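PDB 5MU5: DUF115 domain-containing protein, which is a Maf-family glycosyltransferase involved in bacterial flagella formation, and probably transfers sugar onto flagellin. Local coordinates for residues R570-L575 with T597-A602. Sequence-based numbering, arbitrary orientation.
Sequences RLMLVL and TLMMAA
Met572 reaches Ala602 through its sulfur, SD lying 3.7 Å from Ala602 CB, and then turns its methyl toward Met599. The bends at chi2 (-53°) and chi3 (-38°) fold the thioether chain, so that CE ends 3.9 Å from Met599 SD, the two methionine chains crossing at a slant. The CA atoms of Met572 and Ala602 are 7.8 Å apart, and it is the length of the methionine that spans this gap to the short alanine methyl. Outside the pair, Met572 also touches Cys203 and Val206 in a loop.

One turn further on, Leu575 directs its CB at the second helix and meets the methyl of Met599, with CB to Met599 CE 3.7 Å. Met599 is bent at chi2 and chi3 as well, which brings its CE against both Leu575 and Met572; its distance to Met572 CE is 4.1 Å.

No hydrogen bond links the two segments. The join is wholly apolar, all four touching residues are buried, and about 180 Å² is buried, both sides summed. The segments run nearly antiparallel (169°), and the 11.6 Å axis separation is bridged largely by the two methionines. Helix 546-564 packs on Leu571 and Val574, while both it and helix 618-646 touch Leu598, completing surroundings characteristic of the Maf helical bundle domain.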
loop_
_atom_site.group_PDB
_atom_site.type_symbol
_atom_site.label_atom_id
_atom_site.label_comp_id
_atom_site.label_asym_id
_atom_site.label_seq_id
_atom_site.Cartn_x
_atom_site.Cartn_y
_atom_site.Cartn_z
ATOM N N ARG A 570 -23.545 0.007 -6.825
ATOM C CA ARG A 570 -24.038 -0.972 -5.864
ATOM C C ARG A 570 -23.194 -2.254 -5.928
ATOM O O ARG A 570 -22.798 -2.783 -4.907
ATOM C CB ARG A 570 -25.528 -1.253 -6.082
ATOM C CG ARG A 570 -26.153 -2.218 -5.069
ATOM C CD ARG A 570 -25.981 -1.784 -3.607
ATOM N NE ARG A 570 -26.397 -0.390 -3.336
ATOM C CZ ARG A 570 -26.272 0.231 -2.153
ATOM N NH1 ARG A 570 -25.741 -0.398 -1.096
ATOM N NH2 ARG A 570 -26.677 1.495 -2.023
ATOM N N LEU A 571 -22.902 -2.714 -7.135
ATOM C CA LEU A 571 -22.069 -3.886 -7.345
ATOM C C LEU A 571 -20.714 -3.720 -6.718
ATOM O O LEU A 571 -20.224 -4.654 -6.077
ATOM C CB LEU A 571 -21.883 -4.154 -8.841
ATOM C CG LEU A 571 -20.948 -5.300 -9.194
ATOM C CD1 LEU A 571 -21.362 -6.565 -8.460
ATOM C CD2 LEU A 571 -20.969 -5.502 -10.697
ATOM N N MET A 572 -20.103 -2.548 -6.908
ATOM C CA MET A 572 -18.774 -2.263 -6.301
ATOM C C MET A 572 -18.833 -2.194 -4.802
ATOM O O MET A 572 -17.937 -2.691 -4.135
ATOM C CB MET A 572 -18.170 -0.945 -6.785
ATOM C CG MET A 572 -17.356 -1.025 -8.048
ATOM S SD MET A 572 -16.032 -2.253 -8.092
ATOM C CE MET A 572 -15.335 -2.229 -6.434
ATOM N N LEU A 573 -19.881 -1.569 -4.267
ATOM C CA LEU A 573 -20.060 -1.516 -2.813
ATOM C C LEU A 573 -20.167 -2.913 -2.246
ATOM O O LEU A 573 -19.573 -3.212 -1.222
ATOM C CB LEU A 573 -21.308 -0.719 -2.411
ATOM C CG LEU A 573 -21.180 0.796 -2.553
ATOM C CD1 LEU A 573 -22.541 1.487 -2.536
ATOM C CD2 LEU A 573 -20.274 1.353 -1.470
ATOM N N VAL A 574 -20.903 -3.777 -2.925
ATOM C CA VAL A 574 -21.075 -5.142 -2.434
ATOM C C VAL A 574 -19.767 -5.937 -2.490
ATOM O O VAL A 574 -19.440 -6.638 -1.546
ATOM C CB VAL A 574 -22.193 -5.877 -3.185
ATOM C CG1 VAL A 574 -22.266 -7.340 -2.769
ATOM C CG2 VAL A 574 -23.527 -5.209 -2.895
ATOM N N LEU A 575 -19.016 -5.820 -3.580
ATOM C CA LEU A 575 -17.741 -6.542 -3.692
ATOM C C LEU A 575 -16.714 -6.018 -2.700
ATOM O O LEU A 575 -15.962 -6.793 -2.102
ATOM C CB LEU A 575 -17.152 -6.436 -5.103
ATOM C CG LEU A 575 -17.877 -7.191 -6.211
ATOM C CD1 LEU A 575 -17.244 -6.843 -7.557
ATOM C CD2 LEU A 575 -17.842 -8.696 -5.954
ATOM N N THR A 597 -7.037 -10.028 -7.504
ATOM C CA THR A 597 -7.456 -10.469 -8.798
ATOM C C THR A 597 -8.861 -9.959 -9.117
ATOM O O THR A 597 -9.049 -9.281 -10.141
ATOM C CB THR A 597 -7.301 -11.978 -8.885
ATOM O OG1 THR A 597 -5.898 -12.282 -8.744
ATOM C CG2 THR A 597 -7.822 -12.515 -10.218
ATOM N N LEU A 598 -9.823 -10.211 -8.228
ATOM C CA LEU A 598 -11.202 -9.738 -8.453
ATOM C C LEU A 598 -11.355 -8.202 -8.567
ATOM O O LEU A 598 -12.131 -7.712 -9.401
ATOM C CB LEU A 598 -12.146 -10.269 -7.378
ATOM C CG LEU A 598 -12.252 -11.794 -7.264
ATOM C CD1 LEU A 598 -13.262 -12.154 -6.196
ATOM C CD2 LEU A 598 -12.620 -12.451 -8.583
ATOM N N MET A 599 -10.620 -7.447 -7.751
ATOM C CA MET A 599 -10.697 -5.985 -7.796
ATOM C C MET A 599 -10.081 -5.411 -9.061
ATOM O O MET A 599 -10.534 -4.391 -9.565
ATOM C CB MET A 599 -10.048 -5.331 -6.570
ATOM C CG MET A 599 -10.868 -5.408 -5.282
ATOM S SD MET A 599 -12.461 -4.545 -5.333
ATOM C CE MET A 599 -13.552 -5.829 -5.920
ATOM N N MET A 600 -9.054 -6.053 -9.575
ATOM C CA MET A 600 -8.489 -5.620 -10.817
ATOM C C MET A 600 -9.420 -5.925 -11.973
ATOM O O MET A 600 -9.507 -5.118 -12.916
ATOM C CB MET A 600 -7.149 -6.279 -11.038
ATOM C CG MET A 600 -6.153 -5.738 -10.052
ATOM S SD MET A 600 -6.064 -3.943 -10.179
ATOM C CE MET A 600 -5.142 -3.858 -11.732
ATOM N N ALA A 601 -10.100 -7.076 -11.916
ATOM C CA ALA A 601 -11.100 -7.384 -12.918
ATOM C C ALA A 601 -12.198 -6.318 -12.890
ATOM O O ALA A 601 -12.603 -5.827 -13.926
ATOM C CB ALA A 601 -11.670 -8.765 -12.703
ATOM N N ALA A 602 -12.629 -5.919 -11.700
ATOM C CA ALA A 602 -13.665 -4.885 -11.555
ATOM C C ALA A 602 -13.230 -3.556 -12.094
ATOM O O ALA A 602 -14.026 -2.842 -12.688
ATOM C CB ALA A 602 -14.097 -4.729 -10.114
#